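Local structure of glycoside hydrolase family protein (Novosphingobium sp. PP1Y, 6Q2F) at residues E474-Y479 and A570-E575; V734-G739 and E751-A756; I1103-Q1106 and Q1111-T1114. The protein is an alpha-L-rhamnosidase, a glycoside hydrolase that probably cleaves terminal alpha-L-rhamnose from glycosides. All coordinates share one frame; numbering follows the deposited sequence.

Interaction 1. Residues E474-Y479 and A570-E575; sequences EYLEHY and ADVAHE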
ATOM      1  N   GLU A 474      -5.346  23.115  10.744  1.00 24.29           N
ATOM      2  CA  GLU A 474      -4.352  23.991  11.353  1.00 28.95           C
ATOM      3  C   GLU A 474      -2.954  23.445  11.121  1.00 25.47           C
ATOM      4  O   GLU A 474      -2.039  24.190  10.767  1.00 26.01           O
ATOM      5  CB  GLU A 474      -4.608  24.151  12.857  1.00 23.18           C
ATOM      6  CG  GLU A 474      -5.874  24.909  13.229  1.00 33.04           C
ATOM      7  CD  GLU A 474      -6.077  24.982  14.751  1.00 42.48           C
ATOM      8  OE1 GLU A 474      -5.114  24.696  15.491  1.00 40.74           O
ATOM      9  OE2 GLU A 474      -7.197  25.315  15.202  1.00 47.11           O
ATOM     10  N   TYR A 475      -2.771  22.140  11.320  1.00 25.79           N
ATOM     11  CA  TYR A 475      -1.483  21.533  11.011  1.00 28.89           C
ATOM     12  C   TYR A 475      -1.049  21.865   9.583  1.00 30.97           C
ATOM     13  O   TYR A 475       0.053  22.365   9.357  1.00 26.03           O
ATOM     14  CB  TYR A 475      -1.527  20.012  11.203  1.00 26.09           C
ATOM     15  CG  TYR A 475      -0.326  19.387  10.544  1.00 29.82           C
ATOM     16  CD1 TYR A 475       0.904  19.364  11.189  1.00 29.11           C
ATOM     17  CD2 TYR A 475      -0.404  18.878   9.247  1.00 26.36           C
ATOM     18  CE1 TYR A 475       2.007  18.834  10.583  1.00 29.23           C
ATOM     19  CE2 TYR A 475       0.703  18.363   8.621  1.00 28.16           C
ATOM     20  CZ  TYR A 475       1.906  18.324   9.297  1.00 28.78           C
ATOM     21  OH  TYR A 475       3.004  17.799   8.674  1.00 26.06           O
ATOM     22  N   LEU A 476      -1.925  21.615   8.606  1.00 30.40           N
ATOM     23  CA  LEU A 476      -1.509  21.682   7.205  1.00 27.14           C
ATOM     24  C   LEU A 476      -1.413  23.118   6.705  1.00 29.60           C
ATOM     25  O   LEU A 476      -0.539  23.431   5.890  1.00 27.00           O
ATOM     26  CB  LEU A 476      -2.467  20.850   6.322  1.00 21.75           C
ATOM     27  CG  LEU A 476      -1.866  20.489   4.944  1.00 27.70           C
ATOM     28  CD1 LEU A 476      -0.592  19.647   5.087  1.00 24.46           C
ATOM     29  CD2 LEU A 476      -2.853  19.811   3.977  1.00 22.06           C
ATOM     30  N   GLU A 477      -2.295  24.010   7.167  1.00 24.23           N
ATOM     31  CA  GLU A 477      -2.159  25.407   6.768  1.00 24.03           C
ATOM     32  C   GLU A 477      -0.834  25.972   7.252  1.00 25.77           C
ATOM     33  O   GLU A 477      -0.146  26.682   6.510  1.00 30.74           O
ATOM     34  CB  GLU A 477      -3.333  26.246   7.287  1.00 24.39           C
ATOM     35  CG  GLU A 477      -4.634  25.944   6.504  1.00 27.71           C
ATOM     36  CD  GLU A 477      -5.835  26.759   6.965  1.00 40.82           C
ATOM     37  OE1 GLU A 477      -5.808  27.301   8.094  1.00 38.50           O
ATOM     38  OE2 GLU A 477      -6.807  26.843   6.181  1.00 46.67           O
ATOM     39  N   HIS A 478      -0.442  25.636   8.479  1.00 22.25           N
ATOM     40  CA  HIS A 478       0.850  26.078   8.982  1.00 23.84           C
ATOM     41  C   HIS A 478       1.973  25.475   8.153  1.00 26.23           C
ATOM     42  O   HIS A 478       2.919  26.170   7.769  1.00 28.10           O
ATOM     43  CB  HIS A 478       1.012  25.686  10.450  1.00 25.27           C
ATOM     44  CG  HIS A 478       2.266  26.217  11.065  1.00 34.70           C
ATOM     45  ND1 HIS A 478       3.461  25.529  11.037  1.00 38.12           N
ATOM     46  CD2 HIS A 478       2.520  27.393  11.682  1.00 29.77           C
ATOM     47  CE1 HIS A 478       4.394  26.255  11.628  1.00 34.30           C
ATOM     48  NE2 HIS A 478       3.849  27.388  12.031  1.00 33.45           N
ATOM     49  N   TYR A 479       1.874  24.176   7.854  1.00 23.38           N
ATOM     50  CA  TYR A 479       2.944  23.505   7.128  1.00 28.36           C
ATOM     51  C   TYR A 479       3.123  24.124   5.753  1.00 35.39           C
ATOM     52  O   TYR A 479       4.246  24.421   5.330  1.00 27.87           O
ATOM     53  CB  TYR A 479       2.621  22.024   7.008  1.00 21.81           C
ATOM     54  CG  TYR A 479       3.642  21.222   6.235  1.00 25.69           C
ATOM     55  CD1 TYR A 479       4.915  21.008   6.739  1.00 23.66           C
ATOM     56  CD2 TYR A 479       3.318  20.645   5.016  1.00 24.68           C
ATOM     57  CE1 TYR A 479       5.846  20.240   6.043  1.00 22.14           C
ATOM     58  CE2 TYR A 479       4.238  19.873   4.303  1.00 28.11           C
ATOM     59  CZ  TYR A 479       5.507  19.679   4.825  1.00 27.27           C
ATOM     60  OH  TYR A 479       6.416  18.928   4.125  1.00 25.80           O
ATOM     61  N   ALA A 570      -7.048  17.280   1.301  1.00 17.73           N
ATOM     62  CA  ALA A 570      -7.349  17.625  -0.086  1.00 22.99           C
ATOM     63  C   ALA A 570      -7.965  19.010  -0.175  1.00 23.73           C
ATOM     64  O   ALA A 570      -7.642  19.783  -1.077  1.00 26.47           O
ATOM     65  CB  ALA A 570      -8.278  16.573  -0.717  1.00 22.13           C
ATOM     66  N   ASP A 571      -8.853  19.348   0.764  1.00 21.23           N
ATOM     67  CA  ASP A 571      -9.466  20.678   0.766  1.00 18.23           C
ATOM     68  C   ASP A 571      -8.413  21.769   0.892  1.00 24.71           C
ATOM     69  O   ASP A 571      -8.406  22.741   0.133  1.00 26.89           O
ATOM     70  CB  ASP A 571     -10.475  20.794   1.911  1.00 26.35           C
ATOM     71  CG  ASP A 571     -11.713  19.961   1.686  1.00 33.98           C
ATOM     72  OD1 ASP A 571     -11.841  19.404   0.575  1.00 31.95           O
ATOM     73  OD2 ASP A 571     -12.545  19.875   2.624  1.00 32.35           O
ATOM     74  N   VAL A 572      -7.524  21.622   1.873  1.00 17.42           N
ATOM     75  CA  VAL A 572      -6.496  22.634   2.109  1.00 20.44           C
ATOM     76  C   VAL A 572      -5.551  22.722   0.920  1.00 25.09           C
ATOM     77  O   VAL A 572      -5.176  23.813   0.491  1.00 27.66           O
ATOM     78  CB  VAL A 572      -5.736  22.331   3.408  1.00 23.13           C
ATOM     79  CG1 VAL A 572      -4.572  23.306   3.567  1.00 21.10           C
ATOM     80  CG2 VAL A 572      -6.702  22.423   4.588  1.00 22.50           C
ATOM     81  N   ALA A 573      -5.155  21.575   0.366  1.00 25.93           N
ATOM     82  CA  ALA A 573      -4.312  21.594  -0.826  1.00 23.79           C
ATOM     83  C   ALA A 573      -4.991  22.352  -1.951  1.00 26.33           C
ATOM     84  O   ALA A 573      -4.386  23.221  -2.590  1.00 24.15           O
ATOM     85  CB  ALA A 573      -3.985  20.167  -1.265  1.00 16.37           C
ATOM     86  N   HIS A 574      -6.270  22.054  -2.176  1.00 20.78           N
ATOM     87  CA  HIS A 574      -7.001  22.691  -3.262  1.00 24.05           C
ATOM     88  C   HIS A 574      -7.159  24.180  -3.036  1.00 28.25           C
ATOM     89  O   HIS A 574      -7.043  24.969  -3.981  1.00 32.71           O
ATOM     90  CB  HIS A 574      -8.351  21.998  -3.436  1.00 21.30           C
ATOM     91  CG  HIS A 574      -8.202  20.574  -3.872  1.00 23.83           C
ATOM     92  ND1 HIS A 574      -9.193  19.630  -3.715  1.00 28.66           N
ATOM     93  CD2 HIS A 574      -7.142  19.927  -4.421  1.00 18.01           C
ATOM     94  CE1 HIS A 574      -8.751  18.462  -4.150  1.00 29.55           C
ATOM     95  NE2 HIS A 574      -7.515  18.618  -4.598  1.00 25.85           N
ATOM     96  N   GLU A 575      -7.409  24.584  -1.793  1.00 23.79           N
ATOM     97  CA  GLU A 575      -7.488  26.004  -1.487  1.00 21.16           C
ATOM     98  C   GLU A 575      -6.188  26.719  -1.810  1.00 26.45           C
ATOM     99  O   GLU A 575      -6.210  27.923  -2.060  1.00 31.15           O
ATOM    100  CB  GLU A 575      -7.866  26.207  -0.012  1.00 27.98           C
ATOM    101  CG  GLU A 575      -9.330  25.818   0.290  1.00 28.36           C
ATOM    102  CD  GLU A 575      -9.538  25.419   1.743  1.00 35.73           C
ATOM    103  OE1 GLU A 575      -8.708  25.819   2.593  1.00 36.55           O
ATOM    104  OE2 GLU A 575     -10.496  24.678   2.021  1.00 36.91           O
TER
HETATM  105  O   HOH W   1      -6.240  27.253   3.302  1.00 47.44           O
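Val572 is the apolar centre of a contact between two outer helices of a (beta/alpha)8 barrel, helix 543-575 and helix 469-487. The short segments run nearly side by side, their N-to-C directions 30° apart and their axes 10.0 Å apart at closest approach, as neighbouring helices packed round a ring of parallel strands often do. From Val572 two neighbours on the facing helix are met at once. Its CB lies 3.9 Å from Leu476 CD2, the two side chains sliding past each other in opposite senses, so that a leucine methyl rests against the flank of the valine. Its CG1, turned trans to the backbone N (chi1 174°), also touches that methyl and comes within 3.9 Å of Glu477 CG, where the glutamate chain passes at about a right angle. The next residue, Ala573, and Leu476 both touch Leu500 of strand 497-502, so the two helices meet on the same strand of the barrel wall. That strand leads into the sodium ligands Asp503 and Ser504, while the strand after helix 543-575 leads into Glu583 and Glu586. One turn beyond Val572, Glu575 brings its carboxylate to the exposed side of the groove, where the extended chain of Glu477 arrives as well. The two carboxylate planes are 68° apart, and Glu477 OE2 stands 4.2 Å from Glu575 OE1. Such a pairing would probably be unfavourable alone, but Arg473 NH1 forms salt bridges with both of these oxygens and is likely to offset the repulsion. A water completes the bridge, donating one hydrogen to Glu477 OE2 at 3.0 Å and the other to Glu575 OE1 at 2.9 Å.

Interaction 2. Residues V734-G739 and E751-A756; sequences VAYFYG and EPVADA
Tyr736 OH is the polar atom on which this contact turns: Gly796 N hydrogen-bonds to it, while Val753 and Asp755 crowd it from the facing loop. The setting is an alpha/beta domain with a largely parallel sheet. Strand 734-737 pairs on its two edges with strands 762-765 and 788-794, and residues 751-756 belong to the beta-alpha-beta crossover that carries the chain from the first of these three strands to the second. Tyr736 reaches this connection because its ring is swung trans to the backbone N (chi1 -174°) and points its hydroxyl end at the loop. Asp755 CB comes up at the ring edge, close to the ring plane, and lies 3.2 Å from Tyr736 OH, a tight fit. Its carboxylate is turned 59° from the ring, with Asp755 OD2 3.3 Å from Tyr736 OH. Val753 approaches obliquely, its CG2 methyl 3.5 Å from Tyr736 CZ. Tyr764 meets the ring edge-to-face, and Tyr793 also packs on it. An alanine here removes the whole phenol and would probably leave Gly796 N without its acceptor and open a gap between strand and crossover, with Val753 CG2 losing its aromatic neighbour. Farther back along the same ring edge, Tyr736 CE2 lies 4.2 Å from the backbone nitrogen Ala756 N.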
ATOM      1  N   VAL A 734     -17.152  -5.881 -13.811  1.00 24.82           N
ATOM      2  CA  VAL A 734     -17.555  -6.338 -12.486  1.00 29.10           C
ATOM      3  C   VAL A 734     -17.179  -5.267 -11.472  1.00 36.18           C
ATOM      4  O   VAL A 734     -16.044  -4.776 -11.470  1.00 31.58           O
ATOM      5  CB  VAL A 734     -16.915  -7.697 -12.138  1.00 25.09           C
ATOM      6  CG1 VAL A 734     -17.256  -8.097 -10.712  1.00 27.35           C
ATOM      7  CG2 VAL A 734     -17.380  -8.782 -13.123  1.00 27.78           C
ATOM      8  N   ALA A 735     -18.145  -4.868 -10.645  1.00 32.66           N
ATOM      9  CA  ALA A 735     -17.860  -4.052  -9.470  1.00 27.39           C
ATOM     10  C   ALA A 735     -17.798  -5.012  -8.290  1.00 28.57           C
ATOM     11  O   ALA A 735     -18.818  -5.573  -7.883  1.00 28.38           O
ATOM     12  CB  ALA A 735     -18.930  -2.978  -9.260  1.00 26.56           C
ATOM     13  N   TYR A 736     -16.601  -5.223  -7.755  1.00 26.04           N
ATOM     14  CA  TYR A 736     -16.405  -6.221  -6.709  1.00 24.16           C
ATOM     15  C   TYR A 736     -16.584  -5.529  -5.363  1.00 26.81           C
ATOM     16  O   TYR A 736     -15.680  -4.835  -4.883  1.00 27.16           O
ATOM     17  CB  TYR A 736     -15.027  -6.853  -6.849  1.00 24.42           C
ATOM     18  CG  TYR A 736     -14.732  -8.002  -5.912  1.00 28.19           C
ATOM     19  CD1 TYR A 736     -14.692  -7.810  -4.532  1.00 26.71           C
ATOM     20  CD2 TYR A 736     -14.429  -9.271  -6.407  1.00 25.43           C
ATOM     21  CE1 TYR A 736     -14.406  -8.858  -3.663  1.00 25.10           C
ATOM     22  CE2 TYR A 736     -14.140 -10.325  -5.542  1.00 26.20           C
ATOM     23  CZ  TYR A 736     -14.129 -10.113  -4.168  1.00 26.62           C
ATOM     24  OH  TYR A 736     -13.854 -11.139  -3.297  1.00 30.08           O
ATOM     25  N   PHE A 737     -17.738  -5.728  -4.739  1.00 28.48           N
ATOM     26  CA  PHE A 737     -17.999  -5.169  -3.420  1.00 27.33           C
ATOM     27  C   PHE A 737     -17.372  -6.081  -2.383  1.00 31.89           C
ATOM     28  O   PHE A 737     -17.726  -7.264  -2.302  1.00 30.85           O
ATOM     29  CB  PHE A 737     -19.498  -5.030  -3.174  1.00 25.95           C
ATOM     30  CG  PHE A 737     -19.850  -4.424  -1.833  1.00 26.51           C
ATOM     31  CD1 PHE A 737     -19.599  -3.092  -1.568  1.00 23.42           C
ATOM     32  CD2 PHE A 737     -20.475  -5.186  -0.859  1.00 25.95           C
ATOM     33  CE1 PHE A 737     -19.946  -2.536  -0.356  1.00 24.70           C
ATOM     34  CE2 PHE A 737     -20.822  -4.640   0.355  1.00 28.75           C
ATOM     35  CZ  PHE A 737     -20.550  -3.311   0.614  1.00 27.52           C
ATOM     36  N   TYR A 738     -16.461  -5.530  -1.578  1.00 27.70           N
ATOM     37  CA  TYR A 738     -15.664  -6.327  -0.658  1.00 30.48           C
ATOM     38  C   TYR A 738     -16.099  -6.176   0.789  1.00 26.99           C
ATOM     39  O   TYR A 738     -15.400  -6.646   1.693  1.00 30.22           O
ATOM     40  CB  TYR A 738     -14.174  -5.991  -0.800  1.00 23.74           C
ATOM     41  CG  TYR A 738     -13.797  -4.538  -0.560  1.00 27.86           C
ATOM     42  CD1 TYR A 738     -13.853  -3.607  -1.590  1.00 21.46           C
ATOM     43  CD2 TYR A 738     -13.335  -4.113   0.682  1.00 21.18           C
ATOM     44  CE1 TYR A 738     -13.472  -2.300  -1.391  1.00 19.15           C
ATOM     45  CE2 TYR A 738     -12.961  -2.797   0.895  1.00 20.89           C
ATOM     46  CZ  TYR A 738     -13.026  -1.893  -0.142  1.00 22.97           C
ATOM     47  OH  TYR A 738     -12.649  -0.583   0.047  1.00 26.06           O
ATOM     48  N   GLY A 739     -17.241  -5.558   1.028  1.00 25.59           N
ATOM     49  CA  GLY A 739     -17.793  -5.546   2.368  1.00 27.90           C
ATOM     50  C   GLY A 739     -17.509  -4.277   3.142  1.00 26.07           C
ATOM     51  O   GLY A 739     -17.054  -3.250   2.627  1.00 27.67           O
ATOM     52  N   GLU A 751      -3.282 -13.412   1.085  1.00 35.41           N
ATOM     53  CA  GLU A 751      -3.827 -14.211   0.011  1.00 38.60           C
ATOM     54  C   GLU A 751      -4.523 -13.308  -0.989  1.00 37.35           C
ATOM     55  O   GLU A 751      -5.360 -12.487  -0.590  1.00 40.78           O
ATOM     56  CB  GLU A 751      -4.808 -15.241   0.569  1.00 48.80           C
ATOM     57  CG  GLU A 751      -4.146 -16.211   1.532  1.00 68.60           C
ATOM     58  CD  GLU A 751      -5.095 -17.266   2.057  1.00 91.59           C
ATOM     59  OE1 GLU A 751      -6.329 -17.053   1.985  1.00 99.48           O
ATOM     60  OE2 GLU A 751      -4.604 -18.314   2.537  1.00 99.15           O
ATOM     61  N   PRO A 752      -4.207 -13.411  -2.277  1.00 33.70           N
ATOM     62  CA  PRO A 752      -4.882 -12.564  -3.260  1.00 36.21           C
ATOM     63  C   PRO A 752      -6.356 -12.916  -3.364  1.00 35.96           C
ATOM     64  O   PRO A 752      -6.799 -13.992  -2.966  1.00 33.52           O
ATOM     65  CB  PRO A 752      -4.148 -12.869  -4.563  1.00 29.68           C
ATOM     66  CG  PRO A 752      -3.643 -14.268  -4.368  1.00 30.94           C
ATOM     67  CD  PRO A 752      -3.280 -14.367  -2.906  1.00 32.36           C
ATOM     68  N   VAL A 753      -7.124 -11.977  -3.893  1.00 31.43           N
ATOM     69  CA  VAL A 753      -8.550 -12.202  -4.086  1.00 32.10           C
ATOM     70  C   VAL A 753      -8.717 -13.447  -4.965  1.00 37.28           C
ATOM     71  O   VAL A 753      -8.160 -13.533  -6.068  1.00 34.80           O
ATOM     72  CB  VAL A 753      -9.225 -10.935  -4.661  1.00 28.83           C
ATOM     73  CG1 VAL A 753      -8.718 -10.597  -6.097  1.00 27.40           C
ATOM     74  CG2 VAL A 753     -10.741 -11.054  -4.608  1.00 29.68           C
ATOM     75  N   ALA A 754      -9.399 -14.468  -4.443  1.00 30.10           N
ATOM     76  CA  ALA A 754      -9.542 -15.725  -5.178  1.00 34.63           C
ATOM     77  C   ALA A 754     -10.825 -15.775  -5.984  1.00 33.98           C
ATOM     78  O   ALA A 754     -11.077 -16.769  -6.662  1.00 38.23           O
ATOM     79  CB  ALA A 754      -9.494 -16.919  -4.218  1.00 27.34           C
ATOM     80  N   ASP A 755     -11.564 -14.677  -5.978  1.00 40.16           N
ATOM     81  CA  ASP A 755     -12.993 -14.573  -6.240  1.00 46.42           C
ATOM     82  C   ASP A 755     -13.308 -13.845  -7.534  1.00 42.93           C
ATOM     83  O   ASP A 755     -14.458 -13.885  -7.989  1.00 35.29           O
ATOM     84  CB  ASP A 755     -13.656 -13.797  -5.065  1.00 32.93           C
ATOM     85  CG  ASP A 755     -14.752 -14.568  -4.422  1.00 50.58           C
ATOM     86  OD1 ASP A 755     -14.978 -15.708  -4.877  1.00 74.73           O
ATOM     87  OD2 ASP A 755     -15.401 -14.067  -3.492  1.00 56.32           O
ATOM     88  N   ALA A 756     -12.337 -13.140  -8.076  1.00 35.33           N
ATOM     89  CA  ALA A 756     -12.425 -12.145  -9.118  1.00 31.63           C
ATOM     90  C   ALA A 756     -12.464 -12.794 -10.492  1.00 34.50           C
ATOM     91  O   ALA A 756     -11.982 -13.909 -10.679  1.00 35.68           O
ATOM     92  CB  ALA A 756     -11.232 -11.196  -9.010  1.00 27.03           C
TER

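Interaction 3. Residues I1103-Q1106 and Q1111-T1114; sequences IGDQ and QKIT
Asp1105, near the end of helix 1099-1105, reaches across to Lys1112, Ile1113 and Thr1114 in the loop that follows. At the root of the side chain, Asp1105 CB packs 3.7 Å from Lys1112 CD; the lysine chain, bent at its second and third torsions, lies along this part of the aspartate and also brings CD to 3.2 Å from the carbonyl Asp1105 O. Next, Asp1105 CG stands 3.6 Å from Lys1112 CA, so the carboxylate lies directly against the loop backbone. The oxygens then divide the work. Asp1105 OD1 takes a weak hydrogen bond from Ile1113 N at 3.2 Å and a salt bridge from Arg1101. Asp1105 OD2 is held twice by Thr1114: its backbone N donates at 2.7 Å, almost straight (169°) and nearly along the C-O axis, whereas Thr1114 OG1 donates at 2.8 Å from the anti side, 34° out of the carboxylate plane. The hydroxyl reaches there because chi1 of 69° sets OG1 between the backbone N and the carbonyl carbon. These donors, with Arg1101, are likely to stabilise the negative charge of a buried carboxylate. Within this galactose-binding-like beta-sandwich domain, the contact fastens helix 1099-1105, which follows strand 1086-1095, to the loop entering strand 1115-1116, while Thr1114 also packs on Leu1102 of the helix and on Trp1098 just before it.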
ATOM      1  N   ILE A1103      32.374  -4.507  -7.038  1.00 44.93           N
ATOM      2  CA  ILE A1103      33.112  -5.715  -6.693  1.00 45.86           C
ATOM      3  C   ILE A1103      34.600  -5.520  -6.944  1.00 44.47           C
ATOM      4  O   ILE A1103      35.437  -5.864  -6.102  1.00 48.40           O
ATOM      5  CB  ILE A1103      32.547  -6.910  -7.471  1.00 42.81           C
ATOM      6  CG1 ILE A1103      31.091  -7.129  -7.054  1.00 40.23           C
ATOM      7  CG2 ILE A1103      33.425  -8.135  -7.233  1.00 39.88           C
ATOM      8  CD1 ILE A1103      30.334  -8.060  -7.968  1.00 46.56           C
ATOM      9  N   GLY A1104      34.951  -4.928  -8.087  1.00 44.70           N
ATOM     10  CA  GLY A1104      36.354  -4.711  -8.400  1.00 43.20           C
ATOM     11  C   GLY A1104      37.074  -3.895  -7.348  1.00 46.96           C
ATOM     12  O   GLY A1104      38.274  -4.070  -7.137  1.00 45.61           O
ATOM     13  N   ASP A1105      36.351  -3.011  -6.655  1.00 50.91           N
ATOM     14  CA  ASP A1105      36.973  -2.163  -5.643  1.00 50.06           C
ATOM     15  C   ASP A1105      37.221  -2.895  -4.337  1.00 51.69           C
ATOM     16  O   ASP A1105      37.962  -2.385  -3.490  1.00 56.13           O
ATOM     17  CB  ASP A1105      36.122  -0.925  -5.386  1.00 50.88           C
ATOM     18  CG  ASP A1105      36.416   0.191  -6.367  1.00 48.97           C
ATOM     19  OD1 ASP A1105      37.166  -0.047  -7.332  1.00 52.64           O
ATOM     20  OD2 ASP A1105      35.884   1.302  -6.174  1.00 55.59           O
ATOM     21  N   GLN A1106      36.626  -4.069  -4.151  1.00 53.20           N
ATOM     22  CA  GLN A1106      36.893  -4.896  -2.985  1.00 52.59           C
ATOM     23  C   GLN A1106      38.098  -5.804  -3.163  1.00 55.29           C
ATOM     24  O   GLN A1106      38.497  -6.468  -2.201  1.00 63.40           O
ATOM     25  CB  GLN A1106      35.670  -5.755  -2.657  1.00 57.87           C
ATOM     26  CG  GLN A1106      34.491  -4.954  -2.210  1.00 57.29           C
ATOM     27  CD  GLN A1106      34.772  -4.214  -0.926  1.00 68.55           C
ATOM     28  OE1 GLN A1106      34.689  -2.989  -0.880  1.00 71.05           O
ATOM     29  NE2 GLN A1106      35.112  -4.954   0.131  1.00 70.85           N
ATOM     30  N   GLN A1111      42.830  -0.062  -6.803  1.00 60.89           N
ATOM     31  CA  GLN A1111      42.688   1.386  -6.902  1.00 68.89           C
ATOM     32  C   GLN A1111      41.200   1.699  -7.010  1.00 61.69           C
ATOM     33  O   GLN A1111      40.555   1.327  -7.995  1.00 62.23           O
ATOM     34  CB  GLN A1111      43.440   1.931  -8.113  1.00 72.84           C
ATOM     35  CG  GLN A1111      44.950   1.808  -8.028  1.00 87.41           C
ATOM     36  CD  GLN A1111      45.626   2.303  -9.296  1.00 93.09           C
ATOM     37  OE1 GLN A1111      45.016   2.302 -10.370  1.00 97.41           O
ATOM     38  NE2 GLN A1111      46.878   2.739  -9.179  1.00 88.41           N
ATOM     39  N   LYS A1112      40.657   2.373  -6.004  1.00 58.10           N
ATOM     40  CA  LYS A1112      39.211   2.458  -5.822  1.00 59.55           C
ATOM     41  C   LYS A1112      38.601   3.544  -6.692  1.00 51.49           C
ATOM     42  O   LYS A1112      38.950   4.718  -6.572  1.00 57.86           O
ATOM     43  CB  LYS A1112      38.883   2.684  -4.350  1.00 57.94           C
ATOM     44  CG  LYS A1112      39.371   1.543  -3.466  1.00 66.98           C
ATOM     45  CD  LYS A1112      38.186   0.794  -2.879  1.00 71.00           C
ATOM     46  CE  LYS A1112      37.401   1.687  -1.928  1.00 72.38           C
ATOM     47  NZ  LYS A1112      36.052   1.126  -1.604  1.00 75.79           N
ATOM     48  N   ILE A1113      37.676   3.141  -7.551  1.00 43.68           N
ATOM     49  CA  ILE A1113      36.930   4.072  -8.387  1.00 48.21           C
ATOM     50  C   ILE A1113      35.692   4.586  -7.663  1.00 49.74           C
ATOM     51  O   ILE A1113      35.327   5.756  -7.801  1.00 46.53           O
ATOM     52  CB  ILE A1113      36.549   3.395  -9.725  1.00 47.57           C
ATOM     53  CG1 ILE A1113      37.801   2.993 -10.522  1.00 49.19           C
ATOM     54  CG2 ILE A1113      35.654   4.283 -10.566  1.00 52.58           C
ATOM     55  CD1 ILE A1113      38.755   4.119 -10.790  1.00 47.51           C
ATOM     56  N   THR A1114      35.038   3.730  -6.881  1.00 44.11           N
ATOM     57  CA  THR A1114      33.711   4.028  -6.372  1.00 45.18           C
ATOM     58  C   THR A1114      33.761   4.527  -4.937  1.00 41.72           C
ATOM     59  O   THR A1114      34.719   4.288  -4.199  1.00 40.84           O
ATOM     60  CB  THR A1114      32.790   2.807  -6.427  1.00 41.31           C
ATOM     61  OG1 THR A1114      33.243   1.840  -5.468  1.00 47.22           O
ATOM     62  CG2 THR A1114      32.780   2.202  -7.824  1.00 51.66           C
TER

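Read from the N terminus, the three contacts follow one another in series; none nests within or crosses another. Interaction 1 closes a long excursion, 90 residues between its segments, and joins two outer helices of the (beta/alpha)8 barrel. Interaction 2 spans 11 residues and fixes a crossover to its own sheet in the alpha/beta region further along the chain. Interaction 3, with four intervening residues, closes a short loop at the surface of the C-terminal galactose-binding-like domain. The first two both belong to the alpha-L-rhamnosidase part of the chain, yet their centres are about 35 Å apart; interactions 2 and 3, about 51 Å apart between centres, lie on opposite sides of the chain's centre.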